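Local coordinates for GRAS family transcription factor containing protein, expressed (PDB 5HYZ) that probably acts as a plant transcription factor in development and abiotic stress resistance and binds DNA in vitro, with its GRAS domain involved in that binding, at residues 4-16 against 251-263. Residues are numbered along the deposited sequence; the frame is centred on the assembly and turned at random.
Sequences ILQSLLSCSRAAA and FVDRFANALSYYR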
ATOM      1  N   ILE A   4     -18.662  -3.794  29.678  1.00 31.49           N
ATOM      2  CA  ILE A   4     -19.853  -3.584  28.851  1.00 27.28           C
ATOM      3  C   ILE A   4     -20.093  -4.841  27.992  1.00 27.39           C
ATOM      4  O   ILE A   4     -21.219  -5.269  27.819  1.00 27.42           O
ATOM      5  CB  ILE A   4     -19.761  -2.296  27.989  1.00 27.40           C
ATOM      6  CG1 ILE A   4     -21.113  -2.008  27.332  1.00 30.02           C
ATOM      7  CG2 ILE A   4     -18.627  -2.338  26.993  1.00 27.90           C
ATOM      8  CD1 ILE A   4     -21.209  -0.667  26.671  1.00 26.80           C
ATOM      9  N   LEU A   5     -19.011  -5.480  27.549  1.00 26.92           N
ATOM     10  CA  LEU A   5     -19.137  -6.678  26.719  1.00 27.97           C
ATOM     11  C   LEU A   5     -19.518  -7.901  27.541  1.00 22.76           C
ATOM     12  O   LEU A   5     -20.297  -8.729  27.113  1.00 23.88           O
ATOM     13  CB  LEU A   5     -17.825  -6.913  25.967  1.00 28.04           C
ATOM     14  CG  LEU A   5     -17.449  -5.748  25.038  1.00 25.40           C
ATOM     15  CD1 LEU A   5     -16.167  -6.073  24.264  1.00 26.97           C
ATOM     16  CD2 LEU A   5     -18.596  -5.377  24.078  1.00 24.56           C
ATOM     17  N   GLN A   6     -18.976  -8.020  28.748  1.00 27.46           N
ATOM     18  CA  GLN A   6     -19.419  -9.136  29.596  1.00 27.43           C
ATOM     19  C   GLN A   6     -20.909  -8.989  29.937  1.00 26.23           C
ATOM     20  O   GLN A   6     -21.659  -9.964  29.975  1.00 25.35           O
ATOM     21  CB  GLN A   6     -18.572  -9.218  30.892  1.00 31.38           C
ATOM     22  CG  GLN A   6     -17.154  -9.822  30.693  1.00 35.47           C
ATOM     23  CD  GLN A   6     -17.156 -11.180  29.965  1.00 37.43           C
ATOM     24  OE1 GLN A   6     -17.783 -12.153  30.406  1.00 43.66           O
ATOM     25  NE2 GLN A   6     -16.460 -11.237  28.825  1.00 42.25           N
ATOM     26  N   SER A   7     -21.343  -7.765  30.178  1.00 29.51           N
ATOM     27  CA  SER A   7     -22.782  -7.549  30.427  1.00 30.38           C
ATOM     28  C   SER A   7     -23.609  -7.910  29.215  1.00 24.67           C
ATOM     29  O   SER A   7     -24.645  -8.532  29.339  1.00 27.40           O
ATOM     30  CB  SER A   7     -23.049  -6.104  30.836  1.00 30.34           C
ATOM     31  OG  SER A   7     -22.233  -5.786  31.955  1.00 35.87           O
ATOM     32  N   LEU A   8     -23.143  -7.522  28.023  1.00 24.18           N
ATOM     33  CA  LEU A   8     -23.814  -7.949  26.798  1.00 25.35           C
ATOM     34  C   LEU A   8     -23.942  -9.466  26.651  1.00 23.21           C
ATOM     35  O   LEU A   8     -24.994 -10.003  26.313  1.00 24.27           O
ATOM     36  CB  LEU A   8     -23.045  -7.376  25.624  1.00 27.28           C
ATOM     37  CG  LEU A   8     -23.741  -7.318  24.290  1.00 31.86           C
ATOM     38  CD1 LEU A   8     -25.143  -6.773  24.370  1.00 30.39           C
ATOM     39  CD2 LEU A   8     -22.876  -6.425  23.439  1.00 36.20           C
ATOM     40  N   LEU A   9     -22.839 -10.165  26.897  1.00 22.18           N
ATOM     41  CA  LEU A   9     -22.869 -11.617  26.847  1.00 22.70           C
ATOM     42  C   LEU A   9     -23.876 -12.217  27.865  1.00 20.44           C
ATOM     43  O   LEU A   9     -24.665 -13.114  27.524  1.00 22.21           O
ATOM     44  CB  LEU A   9     -21.446 -12.170  27.085  1.00 23.11           C
ATOM     45  CG  LEU A   9     -20.446 -11.935  25.921  1.00 22.84           C
ATOM     46  CD1 LEU A   9     -19.019 -12.125  26.430  1.00 25.47           C
ATOM     47  CD2 LEU A   9     -20.749 -12.861  24.695  1.00 22.33           C
ATOM     48  N   SER A  10     -23.890 -11.704  29.089  1.00 28.47           N
ATOM     49  CA  SER A  10     -24.918 -12.236  30.013  1.00 27.97           C
ATOM     50  C   SER A  10     -26.301 -11.922  29.528  1.00 25.09           C
ATOM     51  O   SER A  10     -27.209 -12.726  29.714  1.00 27.90           O
ATOM     52  CB  SER A  10     -24.753 -11.724  31.461  1.00 33.04           C
ATOM     53  OG  SER A  10     -24.259 -10.417  31.467  1.00 48.17           O
ATOM     54  N   CYS A  11     -26.493 -10.762  28.892  1.00 27.43           N
ATOM     55  CA  CYS A  11     -27.778 -10.490  28.268  1.00 25.09           C
ATOM     56  C   CYS A  11     -28.161 -11.562  27.265  1.00 23.10           C
ATOM     57  O   CYS A  11     -29.286 -12.053  27.285  1.00 24.11           O
ATOM     58  CB  CYS A  11     -27.773  -9.108  27.564  1.00 24.99           C
ATOM     59  SG  CYS A  11     -27.936  -7.724  28.724  1.00 29.98           S
ATOM     60  N   SER A  12     -27.250 -11.921  26.351  1.00 24.50           N
ATOM     61  CA  SER A  12     -27.630 -12.920  25.344  1.00 21.86           C
ATOM     62  C   SER A  12     -28.008 -14.251  26.005  1.00 21.03           C
ATOM     63  O   SER A  12     -28.932 -14.941  25.560  1.00 25.55           O
ATOM     64  CB  SER A  12     -26.490 -13.160  24.323  1.00 25.09           C
ATOM     65  OG  SER A  12     -25.335 -13.709  24.939  1.00 23.14           O
ATOM     66  N   ARG A  13     -27.297 -14.584  27.079  1.00 27.70           N
ATOM     67  CA  ARG A  13     -27.568 -15.871  27.744  1.00 29.18           C
ATOM     68  C   ARG A  13     -28.946 -15.845  28.399  1.00 27.23           C
ATOM     69  O   ARG A  13     -29.734 -16.749  28.233  1.00 30.11           O
ATOM     70  CB  ARG A  13     -26.491 -16.189  28.774  1.00 29.29           C
ATOM     71  CG  ARG A  13     -25.135 -16.481  28.127  1.00 30.47           C
ATOM     72  CD  ARG A  13     -24.174 -17.141  29.074  1.00 32.23           C
ATOM     73  NE  ARG A  13     -23.767 -16.256  30.152  1.00 29.09           N
ATOM     74  CZ  ARG A  13     -22.778 -15.388  30.079  1.00 29.45           C
ATOM     75  NH1 ARG A  13     -22.065 -15.279  28.966  1.00 28.38           N
ATOM     76  NH2 ARG A  13     -22.483 -14.621  31.137  1.00 34.21           N
ATOM     77  N   ALA A  14     -29.216 -14.775  29.126  1.00 26.75           N
ATOM     78  CA  ALA A  14     -30.547 -14.574  29.736  1.00 29.64           C
ATOM     79  C   ALA A  14     -31.634 -14.618  28.711  1.00 28.42           C
ATOM     80  O   ALA A  14     -32.688 -15.222  28.924  1.00 30.83           O
ATOM     81  CB  ALA A  14     -30.576 -13.245  30.499  1.00 28.84           C
ATOM     82  N   ALA A  15     -31.395 -13.997  27.557  1.00 26.04           N
ATOM     83  CA  ALA A  15     -32.406 -13.936  26.510  1.00 26.05           C
ATOM     84  C   ALA A  15     -32.793 -15.326  26.036  1.00 31.01           C
ATOM     85  O   ALA A  15     -33.953 -15.589  25.713  1.00 29.26           O
ATOM     86  CB  ALA A  15     -31.881 -13.075  25.305  1.00 24.96           C
ATOM     87  N   ALA A  16     -31.802 -16.217  25.980  1.00 29.70           N
ATOM     88  CA  ALA A  16     -32.057 -17.542  25.432  1.00 31.08           C
ATOM     89  C   ALA A  16     -32.693 -18.514  26.461  1.00 34.75           C
ATOM     90  O   ALA A  16     -33.058 -19.627  26.104  1.00 40.69           O
ATOM     91  CB  ALA A  16     -30.752 -18.143  24.877  1.00 27.65           C
ATOM     92  N   PHE A 251     -27.899 -19.892  18.795  1.00 24.53           N
ATOM     93  CA  PHE A 251     -27.834 -18.449  19.024  1.00 27.15           C
ATOM     94  C   PHE A 251     -26.824 -18.031  20.068  1.00 23.21           C
ATOM     95  O   PHE A 251     -26.072 -17.101  19.835  1.00 25.29           O
ATOM     96  CB  PHE A 251     -29.204 -17.889  19.427  1.00 28.82           C
ATOM     97  CG  PHE A 251     -29.129 -16.479  19.929  1.00 27.99           C
ATOM     98  CD1 PHE A 251     -28.972 -15.429  19.027  1.00 25.44           C
ATOM     99  CD2 PHE A 251     -29.186 -16.198  21.296  1.00 26.59           C
ATOM    100  CE1 PHE A 251     -28.880 -14.084  19.495  1.00 24.81           C
ATOM    101  CE2 PHE A 251     -29.099 -14.881  21.759  1.00 28.05           C
ATOM    102  CZ  PHE A 251     -28.964 -13.829  20.840  1.00 28.05           C
ATOM    103  N   VAL A 252     -26.770 -18.665  21.237  1.00 21.81           N
ATOM    104  CA  VAL A 252     -25.842 -18.153  22.252  1.00 20.23           C
ATOM    105  C   VAL A 252     -24.354 -18.263  21.822  1.00 21.04           C
ATOM    106  O   VAL A 252     -23.533 -17.337  22.031  1.00 17.87           O
ATOM    107  CB  VAL A 252     -26.026 -18.882  23.608  1.00 22.86           C
ATOM    108  CG1 VAL A 252     -24.902 -18.554  24.568  1.00 22.99           C
ATOM    109  CG2 VAL A 252     -27.404 -18.545  24.225  1.00 24.70           C
ATOM    110  N   ASP A 253     -24.013 -19.389  21.193  1.00 27.31           N
ATOM    111  CA  ASP A 253     -22.660 -19.547  20.622  1.00 25.30           C
ATOM    112  C   ASP A 253     -22.394 -18.573  19.478  1.00 21.87           C
ATOM    113  O   ASP A 253     -21.293 -18.013  19.399  1.00 21.99           O
ATOM    114  CB  ASP A 253     -22.434 -20.977  20.111  1.00 29.70           C
ATOM    115  CG  ASP A 253     -22.289 -21.982  21.237  1.00 34.95           C
ATOM    116  OD1 ASP A 253     -21.604 -21.648  22.212  1.00 38.58           O
ATOM    117  OD2 ASP A 253     -22.864 -23.084  21.145  1.00 37.67           O
ATOM    118  N   ARG A 254     -23.377 -18.363  18.599  1.00 21.76           N
ATOM    119  CA  ARG A 254     -23.162 -17.436  17.468  1.00 19.72           C
ATOM    120  C   ARG A 254     -22.947 -16.062  17.981  1.00 22.94           C
ATOM    121  O   ARG A 254     -22.121 -15.331  17.463  1.00 19.11           O
ATOM    122  CB  ARG A 254     -24.330 -17.350  16.480  1.00 21.92           C
ATOM    123  CG  ARG A 254     -24.569 -18.534  15.566  1.00 24.13           C
ATOM    124  CD  ARG A 254     -25.356 -18.123  14.328  1.00 26.70           C
ATOM    125  NE  ARG A 254     -26.558 -17.292  14.569  1.00 26.20           N
ATOM    126  CZ  ARG A 254     -27.718 -17.757  15.037  1.00 34.14           C
ATOM    127  NH1 ARG A 254     -27.864 -19.047  15.364  1.00 25.64           N
ATOM    128  NH2 ARG A 254     -28.750 -16.932  15.185  1.00 30.99           N
ATOM    129  N   PHE A 255     -23.758 -15.671  18.964  1.00 20.17           N
ATOM    130  CA  PHE A 255     -23.571 -14.341  19.568  1.00 18.63           C
ATOM    131  C   PHE A 255     -22.202 -14.166  20.163  1.00 19.96           C
ATOM    132  O   PHE A 255     -21.537 -13.142  19.933  1.00 18.95           O
ATOM    133  CB  PHE A 255     -24.710 -14.109  20.605  1.00 20.73           C
ATOM    134  CG  PHE A 255     -24.767 -12.705  21.155  1.00 20.16           C
ATOM    135  CD1 PHE A 255     -23.818 -12.283  22.093  1.00 20.93           C
ATOM    136  CD2 PHE A 255     -25.794 -11.848  20.780  1.00 24.79           C
ATOM    137  CE1 PHE A 255     -23.877 -11.017  22.625  1.00 22.77           C
ATOM    138  CE2 PHE A 255     -25.874 -10.560  21.310  1.00 21.06           C
ATOM    139  CZ  PHE A 255     -24.905 -10.151  22.244  1.00 18.50           C
ATOM    140  N   ALA A 256     -21.727 -15.152  20.935  1.00 18.54           N
ATOM    141  CA  ALA A 256     -20.382 -15.049  21.469  1.00 20.15           C
ATOM    142  C   ALA A 256     -19.250 -15.008  20.388  1.00 16.74           C
ATOM    143  O   ALA A 256     -18.303 -14.233  20.491  1.00 19.36           O
ATOM    144  CB  ALA A 256     -20.117 -16.221  22.440  1.00 20.74           C
ATOM    145  N   ASN A 257     -19.395 -15.862  19.373  1.00 19.79           N
ATOM    146  CA  ASN A 257     -18.412 -15.943  18.285  1.00 17.95           C
ATOM    147  C   ASN A 257     -18.344 -14.593  17.541  1.00 17.65           C
ATOM    148  O   ASN A 257     -17.284 -14.041  17.250  1.00 16.95           O
ATOM    149  CB  ASN A 257     -18.835 -17.063  17.319  1.00 16.69           C
ATOM    150  CG  ASN A 257     -18.696 -18.466  17.927  1.00 19.85           C
ATOM    151  OD1 ASN A 257     -18.127 -18.610  18.996  1.00 21.71           O
ATOM    152  ND2 ASN A 257     -19.255 -19.489  17.265  1.00 18.58           N
ATOM    153  N   ALA A 258     -19.528 -14.096  17.199  1.00 17.29           N
ATOM    154  CA  ALA A 258     -19.648 -12.832  16.477  1.00 19.62           C
ATOM    155  C   ALA A 258     -19.090 -11.691  17.306  1.00 18.30           C
ATOM    156  O   ALA A 258     -18.372 -10.845  16.789  1.00 17.91           O
ATOM    157  CB  ALA A 258     -21.152 -12.566  16.059  1.00 18.24           C
ATOM    158  N   LEU A 259     -19.409 -11.661  18.596  1.00 18.54           N
ATOM    159  CA  LEU A 259     -18.934 -10.553  19.434  1.00 19.56           C
ATOM    160  C   LEU A 259     -17.418 -10.513  19.503  1.00 20.46           C
ATOM    161  O   LEU A 259     -16.804  -9.468  19.385  1.00 19.78           O
ATOM    162  CB  LEU A 259     -19.518 -10.638  20.849  1.00 20.24           C
ATOM    163  CG  LEU A 259     -19.284  -9.373  21.675  1.00 21.83           C
ATOM    164  CD1 LEU A 259     -20.115  -8.203  21.118  1.00 20.91           C
ATOM    165  CD2 LEU A 259     -19.646  -9.679  23.114  1.00 25.01           C
ATOM    166  N   SER A 260     -16.799 -11.680  19.641  1.00 21.11           N
ATOM    167  CA  SER A 260     -15.335 -11.715  19.691  1.00 20.72           C
ATOM    168  C   SER A 260     -14.671 -11.304  18.346  1.00 23.39           C
ATOM    169  O   SER A 260     -13.717 -10.495  18.277  1.00 20.53           O
ATOM    170  CB  SER A 260     -14.890 -13.126  20.085  1.00 23.58           C
ATOM    171  OG  SER A 260     -13.510 -13.238  19.817  1.00 33.20           O
ATOM    172  N   TYR A 261     -15.214 -11.859  17.267  1.00 19.59           N
ATOM    173  CA  TYR A 261     -14.761 -11.512  15.916  1.00 20.07           C
ATOM    174  C   TYR A 261     -14.874  -9.996  15.606  1.00 20.35           C
ATOM    175  O   TYR A 261     -13.906  -9.300  15.197  1.00 19.00           O
ATOM    176  CB  TYR A 261     -15.571 -12.348  14.932  1.00 17.83           C
ATOM    177  CG  TYR A 261     -15.366 -12.014  13.480  1.00 17.47           C
ATOM    178  CD1 TYR A 261     -14.194 -12.374  12.778  1.00 23.55           C
ATOM    179  CD2 TYR A 261     -16.349 -11.373  12.799  1.00 23.45           C
ATOM    180  CE1 TYR A 261     -14.064 -12.018  11.428  1.00 20.53           C
ATOM    181  CE2 TYR A 261     -16.221 -11.059  11.469  1.00 27.50           C
ATOM    182  CZ  TYR A 261     -15.090 -11.374  10.806  1.00 21.86           C
ATOM    183  OH  TYR A 261     -15.124 -10.978   9.482  1.00 33.48           O
ATOM    184  N   TYR A 262     -16.073  -9.452  15.814  1.00 17.61           N
ATOM    185  CA  TYR A 262     -16.263  -8.035  15.523  1.00 17.95           C
ATOM    186  C   TYR A 262     -15.496  -7.143  16.512  1.00 18.30           C
ATOM    187  O   TYR A 262     -15.103  -6.038  16.161  1.00 18.67           O
ATOM    188  CB  TYR A 262     -17.780  -7.705  15.481  1.00 16.25           C
ATOM    189  CG  TYR A 262     -18.336  -8.095  14.124  1.00 16.48           C
ATOM    190  CD1 TYR A 262     -18.014  -7.353  12.988  1.00 18.22           C
ATOM    191  CD2 TYR A 262     -19.102  -9.260  13.964  1.00 16.46           C
ATOM    192  CE1 TYR A 262     -18.449  -7.755  11.739  1.00 19.05           C
ATOM    193  CE2 TYR A 262     -19.560  -9.636  12.748  1.00 20.58           C
ATOM    194  CZ  TYR A 262     -19.211  -8.873  11.622  1.00 20.85           C
ATOM    195  OH  TYR A 262     -19.617  -9.259  10.378  1.00 21.43           O
ATOM    196  N   ARG A 263     -15.253  -7.613  17.732  1.00 18.84           N
ATOM    197  CA  ARG A 263     -14.408  -6.822  18.643  1.00 22.03           C
ATOM    198  C   ARG A 263     -13.031  -6.591  18.019  1.00 21.45           C
ATOM    199  O   ARG A 263     -12.539  -5.460  17.971  1.00 22.07           O
ATOM    200  CB  ARG A 263     -14.238  -7.518  20.003  1.00 25.12           C
ATOM    201  CG  ARG A 263     -13.537  -6.606  21.025  1.00 27.65           C
ATOM    202  CD  ARG A 263     -13.035  -7.322  22.268  1.00 35.31           C
ATOM    203  NE  ARG A 263     -11.920  -8.220  21.976  1.00 51.43           N
ATOM    204  CZ  ARG A 263     -11.295  -8.974  22.884  1.00 59.47           C
ATOM    205  NH1 ARG A 263     -11.659  -8.945  24.175  1.00 56.53           N
ATOM    206  NH2 ARG A 263     -10.296  -9.764  22.498  1.00 62.96           N
TER
HETATM  207  O   HOH W   1     -23.253 -15.502  24.066  1.00 23.50           O
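Ser12 CB sits over the centre of one face of the Phe255 ring, a CH-pi contact 3.5 Å from the ring centroid and 10° off the normal. Leu8 meets the same ring at its edge, in plane, with CG 3.7 Å from Phe255 CZ. The neighbouring Phe251 ring has Ser12 O in plane at its edge, 3.8 Å from CE2, and Phe255 CB over one face near the rim. Phe255 CG lies anti to the backbone N (chi1 -171°), which carries the ring across to helix 4-16. Ser12 OG donates to Leu9 O (2.7 Å), and this bond fixes the rotation of the hydroxyl. A water donates to both Ser12 OG and Val252 O, so it bridges the two segments, which share no direct hydrogen bond. Leu259 CD2 packs 3.7 Å from Leu9 CG, and Leu259 CD1 touches Leu8 CD2. Leu5 CD1 rests on the aliphatic part of Arg263, 3.9 Å from CD. At the other end Ala16 CB presses tightly on Val252 CG2 (3.4 Å). Phe47 of helix 39-57 meets Phe255 edge to face, and Arg54 makes a cation-pi contact with Phe251. The axes of segments 4-16 and 251-263 run nearly antiparallel (166°) and come within 9.6 Å. This is antiparallel helix-bundle packing, joining the predicted LRI and PFYRE regions in the helical part of the GRAS domain, beside its Rossmann-like sheet.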